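Local atomic coordinates of carbonic anhydrase (Trichomonas vaginalis, PDB entry 6Y04), a protein that probably catalyses the reversible hydration of carbon dioxide to hydrogencarbonate and a proton, using one zinc ion per subunit. Residues D39-G51 with L166-I178. Sequence-based numbering, arbitrary orientation.
Sequences DTRLVNFAEDAIG and LLIHPDTGKVTTI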
ATOM      1  N   ASP A  39      -1.409   5.907  -6.485  1.00 15.12           N
ATOM      2  CA  ASP A  39      -1.724   6.560  -7.750  1.00 15.37           C
ATOM      3  C   ASP A  39      -1.714   5.557  -8.902  1.00 15.01           C
ATOM      4  O   ASP A  39      -0.784   4.761  -9.043  1.00 14.75           O
ATOM      5  CB  ASP A  39      -0.812   7.769  -7.999  1.00 15.82           C
ATOM      6  CG  ASP A  39      -1.275   8.687  -9.124  1.00 16.28           C
ATOM      7  OD1 ASP A  39      -1.202   8.267 -10.291  1.00 16.30           O
ATOM      8  OD2 ASP A  39      -1.713   9.820  -8.824  1.00 17.07           O
ATOM      9  N   THR A  40      -2.756   5.636  -9.740  1.00 15.09           N
ATOM     10  CA  THR A  40      -2.944   4.713 -10.853  1.00 15.50           C
ATOM     11  C   THR A  40      -1.732   4.698 -11.792  1.00 15.59           C
ATOM     12  O   THR A  40      -1.463   3.683 -12.426  1.00 15.71           O
ATOM     13  CB  THR A  40      -4.237   5.017 -11.623  1.00 15.45           C
ATOM     14  OG1 THR A  40      -4.500   3.853 -12.407  1.00 15.57           O
ATOM     15  CG2 THR A  40      -4.154   6.241 -12.510  1.00 14.86           C
ATOM     16  N   ARG A  41      -1.004   5.822 -11.857  1.00 15.01           N
ATOM     17  CA  ARG A  41       0.053   6.032 -12.834  1.00 15.65           C
ATOM     18  C   ARG A  41       1.353   5.344 -12.411  1.00 15.69           C
ATOM     19  O   ARG A  41       2.263   5.198 -13.232  1.00 14.47           O
ATOM     20  CB  ARG A  41       0.272   7.534 -13.056  1.00 15.69           C
ATOM     21  CG  ARG A  41      -0.843   8.205 -13.849  1.00 16.72           C
ATOM     22  CD  ARG A  41      -0.771   9.720 -13.846  1.00 16.66           C
ATOM     23  NE  ARG A  41      -0.965  10.218 -12.498  1.00 16.46           N
ATOM     24  CZ  ARG A  41      -1.021  11.500 -12.161  1.00 16.64           C
ATOM     25  NH1 ARG A  41      -0.903  12.431 -13.093  1.00 16.67           N
ATOM     26  NH2 ARG A  41      -1.191  11.841 -10.892  1.00 15.72           N
ATOM     27  N   LEU A  42       1.441   4.945 -11.128  1.00 15.70           N
ATOM     28  CA  LEU A  42       2.656   4.346 -10.596  1.00 15.14           C
ATOM     29  C   LEU A  42       2.597   2.824 -10.696  1.00 15.06           C
ATOM     30  O   LEU A  42       3.625   2.165 -10.552  1.00 14.88           O
ATOM     31  CB  LEU A  42       2.883   4.810  -9.157  1.00 15.64           C
ATOM     32  CG  LEU A  42       2.991   6.324  -8.960  1.00 15.86           C
ATOM     33  CD1 LEU A  42       3.153   6.672  -7.482  1.00 15.67           C
ATOM     34  CD2 LEU A  42       4.130   6.903  -9.783  1.00 14.86           C
ATOM     35  N   VAL A  43       1.405   2.281 -10.979  1.00 15.32           N
ATOM     36  CA  VAL A  43       1.193   0.844 -11.111  1.00 15.91           C
ATOM     37  C   VAL A  43       1.914   0.338 -12.359  1.00 16.56           C
ATOM     38  O   VAL A  43       1.661   0.824 -13.459  1.00 16.80           O
ATOM     39  CB  VAL A  43      -0.313   0.508 -11.165  1.00 16.00           C
ATOM     40  CG1 VAL A  43      -0.578  -0.975 -11.421  1.00 15.08           C
ATOM     41  CG2 VAL A  43      -1.052   0.998  -9.928  1.00 14.89           C
ATOM     42  N   ASN A  44       2.793  -0.652 -12.178  1.00 17.54           N
ATOM     43  CA  ASN A  44       3.632  -1.192 -13.239  1.00 19.35           C
ATOM     44  C   ASN A  44       4.483  -0.086 -13.849  1.00 18.85           C
ATOM     45  O   ASN A  44       4.608   0.012 -15.069  1.00 18.48           O
ATOM     46  CB  ASN A  44       2.836  -1.925 -14.323  1.00 21.36           C
ATOM     47  CG  ASN A  44       2.333  -3.276 -13.868  1.00 24.31           C
ATOM     48  OD1 ASN A  44       2.941  -3.932 -13.019  1.00 27.14           O
ATOM     49  ND2 ASN A  44       1.224  -3.704 -14.442  1.00 26.03           N
ATOM     50  N   PHE A  45       5.074   0.735 -12.979  1.00 18.72           N
ATOM     51  CA  PHE A  45       5.800   1.905 -13.432  1.00 18.53           C
ATOM     52  C   PHE A  45       6.890   2.266 -12.433  1.00 17.96           C
ATOM     53  O   PHE A  45       8.067   2.269 -12.775  1.00 18.29           O
ATOM     54  CB  PHE A  45       4.829   3.064 -13.663  1.00 18.96           C
ATOM     55  CG  PHE A  45       5.438   4.247 -14.364  1.00 20.17           C
ATOM     56  CD1 PHE A  45       5.834   4.154 -15.693  1.00 20.79           C
ATOM     57  CD2 PHE A  45       5.619   5.447 -13.696  1.00 20.60           C
ATOM     58  CE1 PHE A  45       6.391   5.243 -16.345  1.00 21.94           C
ATOM     59  CE2 PHE A  45       6.176   6.537 -14.350  1.00 21.50           C
ATOM     60  CZ  PHE A  45       6.559   6.436 -15.672  1.00 22.38           C
ATOM     61  N   ALA A  46       6.482   2.536 -11.191  1.00 17.46           N
ATOM     62  CA  ALA A  46       7.361   3.075 -10.167  1.00 17.33           C
ATOM     63  C   ALA A  46       8.553   2.148  -9.907  1.00 17.50           C
ATOM     64  O   ALA A  46       9.679   2.622  -9.732  1.00 17.03           O
ATOM     65  CB  ALA A  46       6.556   3.332  -8.918  1.00 17.44           C
ATOM     66  N   GLU A  47       8.298   0.832  -9.895  1.00 17.42           N
ATOM     67  CA  GLU A  47       9.321  -0.144  -9.561  1.00 17.72           C
ATOM     68  C   GLU A  47      10.363  -0.195 -10.674  1.00 17.77           C
ATOM     69  O   GLU A  47      11.564  -0.251 -10.394  1.00 18.60           O
ATOM     70  CB  GLU A  47       8.712  -1.530  -9.343  1.00 18.03           C
ATOM     71  CG  GLU A  47       7.786  -1.604  -8.144  1.00 19.13           C
ATOM     72  CD  GLU A  47       6.327  -1.220  -8.371  1.00 20.58           C
ATOM     73  OE1 GLU A  47       5.955  -0.852  -9.526  1.00 19.41           O
ATOM     74  OE2 GLU A  47       5.557  -1.298  -7.384  1.00 21.61           O
ATOM     75  N   ASP A  48       9.890  -0.171 -11.928  1.00 17.69           N
ATOM     76  CA  ASP A  48      10.807  -0.188 -13.053  1.00 18.02           C
ATOM     77  C   ASP A  48      11.639   1.093 -13.019  1.00 17.76           C
ATOM     78  O   ASP A  48      12.818   1.076 -13.358  1.00 18.02           O
ATOM     79  CB  ASP A  48      10.084  -0.330 -14.396  1.00 18.34           C
ATOM     80  CG  ASP A  48       9.345  -1.641 -14.608  1.00 19.78           C
ATOM     81  OD1 ASP A  48       9.564  -2.593 -13.832  1.00 20.18           O
ATOM     82  OD2 ASP A  48       8.546  -1.696 -15.557  1.00 20.33           O
ATOM     83  N   ALA A  49      11.001   2.193 -12.598  1.00 17.29           N
ATOM     84  CA  ALA A  49      11.602   3.515 -12.627  1.00 17.54           C
ATOM     85  C   ALA A  49      12.771   3.589 -11.647  1.00 17.22           C
ATOM     86  O   ALA A  49      13.705   4.358 -11.863  1.00 16.81           O
ATOM     87  CB  ALA A  49      10.558   4.565 -12.335  1.00 16.91           C
ATOM     88  N   ILE A  50      12.711   2.781 -10.582  1.00 16.93           N
ATOM     89  CA  ILE A  50      13.772   2.778  -9.584  1.00 16.88           C
ATOM     90  C   ILE A  50      14.610   1.499  -9.686  1.00 16.20           C
ATOM     91  O   ILE A  50      15.485   1.268  -8.853  1.00 16.93           O
ATOM     92  CB  ILE A  50      13.206   3.025  -8.167  1.00 17.08           C
ATOM     93  CG1 ILE A  50      12.191   1.955  -7.750  1.00 17.33           C
ATOM     94  CG2 ILE A  50      12.625   4.432  -8.067  1.00 17.34           C
ATOM     95  CD1 ILE A  50      11.925   1.898  -6.257  1.00 16.48           C
ATOM     96  N   GLY A  51      14.354   0.681 -10.713  1.00 15.58           N
ATOM     97  CA  GLY A  51      15.130  -0.529 -10.965  1.00 15.02           C
ATOM     98  C   GLY A  51      14.900  -1.614  -9.912  1.00 14.81           C
ATOM     99  O   GLY A  51      15.792  -2.399  -9.583  1.00 14.35           O
ATOM    100  N   LEU A 166      12.337  10.164  -1.585  1.00 14.89           N
ATOM    101  CA  LEU A 166      12.423  10.306  -3.028  1.00 15.21           C
ATOM    102  C   LEU A 166      11.150  10.964  -3.548  1.00 15.79           C
ATOM    103  O   LEU A 166      10.087  10.875  -2.933  1.00 15.69           O
ATOM    104  CB  LEU A 166      12.605   8.929  -3.669  1.00 14.64           C
ATOM    105  CG  LEU A 166      13.801   8.114  -3.179  1.00 14.84           C
ATOM    106  CD1 LEU A 166      13.859   6.770  -3.886  1.00 14.07           C
ATOM    107  CD2 LEU A 166      15.109   8.866  -3.371  1.00 14.42           C
ATOM    108  N   LEU A 167      11.289  11.589  -4.715  1.00 16.33           N
ATOM    109  CA  LEU A 167      10.165  12.138  -5.447  1.00 17.22           C
ATOM    110  C   LEU A 167      10.209  11.570  -6.863  1.00 17.42           C
ATOM    111  O   LEU A 167      11.252  11.599  -7.519  1.00 17.67           O
ATOM    112  CB  LEU A 167      10.265  13.667  -5.426  1.00 17.68           C
ATOM    113  CG  LEU A 167       9.269  14.416  -6.315  1.00 18.51           C
ATOM    114  CD1 LEU A 167       7.926  14.578  -5.617  1.00 18.70           C
ATOM    115  CD2 LEU A 167       9.820  15.782  -6.710  1.00 18.13           C
ATOM    116  N   ILE A 168       9.074  11.006  -7.296  1.00 17.24           N
ATOM    117  CA  ILE A 168       8.941  10.516  -8.657  1.00 16.67           C
ATOM    118  C   ILE A 168       7.914  11.382  -9.382  1.00 16.79           C
ATOM    119  O   ILE A 168       6.930  11.827  -8.789  1.00 16.29           O
ATOM    120  CB  ILE A 168       8.601   9.006  -8.708  1.00 16.73           C
ATOM    121  CG1 ILE A 168       8.580   8.473 -10.143  1.00 16.77           C
ATOM    122  CG2 ILE A 168       7.307   8.688  -7.971  1.00 16.35           C
ATOM    123  CD1 ILE A 168       8.518   6.968 -10.262  1.00 17.52           C
ATOM    124  N   HIS A 169       8.178  11.622 -10.671  1.00 17.27           N
ATOM    125  CA  HIS A 169       7.220  12.279 -11.542  1.00 17.46           C
ATOM    126  C   HIS A 169       6.313  11.235 -12.188  1.00 17.60           C
ATOM    127  O   HIS A 169       6.785  10.331 -12.878  1.00 18.49           O
ATOM    128  CB  HIS A 169       7.927  13.165 -12.576  1.00 17.33           C
ATOM    129  CG  HIS A 169       6.964  14.061 -13.281  1.00 18.15           C
ATOM    130  ND1 HIS A 169       5.963  13.566 -14.110  1.00 18.24           N
ATOM    131  CD2 HIS A 169       6.811  15.402 -13.265  1.00 17.68           C
ATOM    132  CE1 HIS A 169       5.241  14.565 -14.572  1.00 17.76           C
ATOM    133  NE2 HIS A 169       5.749  15.699 -14.076  1.00 17.88           N
ATOM    134  N   PRO A 170       4.978  11.341 -12.024  1.00 17.90           N
ATOM    135  CA  PRO A 170       4.074  10.271 -12.454  1.00 18.53           C
ATOM    136  C   PRO A 170       3.941  10.095 -13.970  1.00 19.38           C
ATOM    137  O   PRO A 170       3.428   9.073 -14.429  1.00 19.53           O
ATOM    138  CB  PRO A 170       2.744  10.643 -11.779  1.00 18.23           C
ATOM    139  CG  PRO A 170       2.811  12.144 -11.599  1.00 17.54           C
ATOM    140  CD  PRO A 170       4.276  12.484 -11.417  1.00 17.11           C
ATOM    141  N   ASP A 171       4.439  11.066 -14.746  1.00 19.64           N
ATOM    142  CA  ASP A 171       4.371  10.987 -16.200  1.00 20.07           C
ATOM    143  C   ASP A 171       5.689  10.493 -16.786  1.00 20.04           C
ATOM    144  O   ASP A 171       5.695   9.536 -17.550  1.00 21.64           O
ATOM    145  CB  ASP A 171       3.990  12.330 -16.819  1.00 21.01           C
ATOM    146  CG  ASP A 171       2.556  12.724 -16.531  1.00 22.96           C
ATOM    147  OD1 ASP A 171       1.678  11.832 -16.612  1.00 24.51           O
ATOM    148  OD2 ASP A 171       2.325  13.916 -16.229  1.00 24.30           O
ATOM    149  N   THR A 172       6.791  11.170 -16.435  1.00 19.90           N
ATOM    150  CA  THR A 172       8.098  10.918 -17.023  1.00 19.17           C
ATOM    151  C   THR A 172       8.775   9.755 -16.305  1.00 18.74           C
ATOM    152  O   THR A 172       9.511   8.989 -16.927  1.00 18.04           O
ATOM    153  CB  THR A 172       9.011  12.153 -16.946  1.00 19.45           C
ATOM    154  OG1 THR A 172       9.314  12.419 -15.578  1.00 20.15           O
ATOM    155  CG2 THR A 172       8.418  13.389 -17.588  1.00 19.44           C
ATOM    156  N   GLY A 173       8.528   9.662 -14.990  1.00 18.53           N
ATOM    157  CA  GLY A 173       9.116   8.635 -14.147  1.00 19.03           C
ATOM    158  C   GLY A 173      10.461   9.066 -13.571  1.00 20.14           C
ATOM    159  O   GLY A 173      11.166   8.253 -12.982  1.00 21.06           O
ATOM    160  N   LYS A 174      10.808  10.348 -13.745  1.00 21.00           N
ATOM    161  CA  LYS A 174      12.044  10.895 -13.207  1.00 21.27           C
ATOM    162  C   LYS A 174      11.995  10.878 -11.680  1.00 21.52           C
ATOM    163  O   LYS A 174      11.045  11.375 -11.076  1.00 22.76           O
ATOM    164  CB  LYS A 174      12.282  12.309 -13.750  1.00 21.55           C
ATOM    165  CG  LYS A 174      13.545  12.999 -13.252  1.00 22.19           C
ATOM    166  CD  LYS A 174      13.759  14.358 -13.882  1.00 23.17           C
ATOM    167  CE  LYS A 174      14.533  15.284 -12.971  1.00 24.11           C
ATOM    168  NZ  LYS A 174      14.532  16.670 -13.497  1.00 25.52           N
ATOM    169  N   VAL A 175      13.033  10.305 -11.068  1.00 21.14           N
ATOM    170  CA  VAL A 175      13.143  10.233  -9.620  1.00 21.39           C
ATOM    171  C   VAL A 175      14.224  11.216  -9.175  1.00 22.07           C
ATOM    172  O   VAL A 175      15.307  11.258  -9.755  1.00 22.90           O
ATOM    173  CB  VAL A 175      13.451   8.795  -9.151  1.00 21.52           C
ATOM    174  CG1 VAL A 175      13.614   8.698  -7.638  1.00 20.76           C
ATOM    175  CG2 VAL A 175      12.414   7.794  -9.647  1.00 20.84           C
ATOM    176  N   THR A 176      13.907  12.032  -8.165  1.00 21.57           N
ATOM    177  CA  THR A 176      14.893  12.929  -7.584  1.00 21.02           C
ATOM    178  C   THR A 176      14.993  12.655  -6.081  1.00 20.67           C
ATOM    179  O   THR A 176      13.976  12.537  -5.404  1.00 21.28           O
ATOM    180  CB  THR A 176      14.627  14.405  -7.936  1.00 21.16           C
ATOM    181  OG1 THR A 176      14.183  15.123  -6.784  1.00 22.39           O
ATOM    182  CG2 THR A 176      13.657  14.621  -9.075  1.00 20.26           C
ATOM    183  N   THR A 177      16.229  12.573  -5.575  1.00 19.73           N
ATOM    184  CA  THR A 177      16.514  12.373  -4.164  1.00 18.86           C
ATOM    185  C   THR A 177      16.128  13.627  -3.383  1.00 18.67           C
ATOM    186  O   THR A 177      16.474  14.738  -3.771  1.00 19.24           O
ATOM    187  CB  THR A 177      17.990  11.997  -3.979  1.00 18.65           C
ATOM    188  OG1 THR A 177      18.183  10.802  -4.736  1.00 18.93           O
ATOM    189  CG2 THR A 177      18.403  11.751  -2.547  1.00 18.18           C
ATOM    190  N   ILE A 178      15.397  13.433  -2.284  1.00 17.94           N
ATOM    191  CA  ILE A 178      15.010  14.537  -1.418  1.00 16.72           C
ATOM    192  C   ILE A 178      15.803  14.444  -0.115  1.00 16.16           C
ATOM    193  O   ILE A 178      16.445  15.413   0.281  1.00 15.41           O
ATOM    194  CB  ILE A 178      13.487  14.541  -1.183  1.00 16.31           C
ATOM    195  CG1 ILE A 178      12.697  14.512  -2.496  1.00 15.83           C
ATOM    196  CG2 ILE A 178      13.077  15.709  -0.297  1.00 16.01           C
ATOM    197  CD1 ILE A 178      12.922  15.704  -3.412  1.00 15.26           C
TER
HETATM  198  O   HOH W   1      -0.644  12.638 -16.035  1.00  7.51           O
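Pro170 CB sits over the centre of one face of the Arg41 guanidinium, 3.8 Å above the plane, with CG near CZ, while the carboxylate of Asp39 and a water lie at the edge. The ring of Phe45, swung anti to its backbone N (chi1 -170°), meets the 170-173 turn: Thr172 C and His169 O lie at its edge, and Gly173 CA is 3.6 Å from Phe45 CE2. Asp39 is gripped side-on: its OD1 receives Arg41 NE at 3.0 Å, almost straight at 178°, and its OD2 forms a salt bridge with Arg41 NH2 at 2.9 Å. Both donors approach out of the carboxylate plane, the two groups being twisted against each other. Asp39 OD1 also takes the backbone N of Arg41, closing an Asx turn. Arg41 NH1 donates to the water. This Asp-Arg dyad is a hallmark of beta-class carbonic anhydrases; Asp39 is predicted to bind zinc, but its pairing with Arg41 is consistent with the open state, Cys37, His96 and Cys99 holding the metal. In the hairpin of strands 163-168 and 175-179, Ile168 CD1 sits 3.8 Å from Ala49 CB, and Ile168 also touches His96. Asn11 of the second subunit gives hydrogen bonds from ND2 to Ala49 O and Gly173 O and takes one from Val175 N at OD1, bridging helix and hairpin.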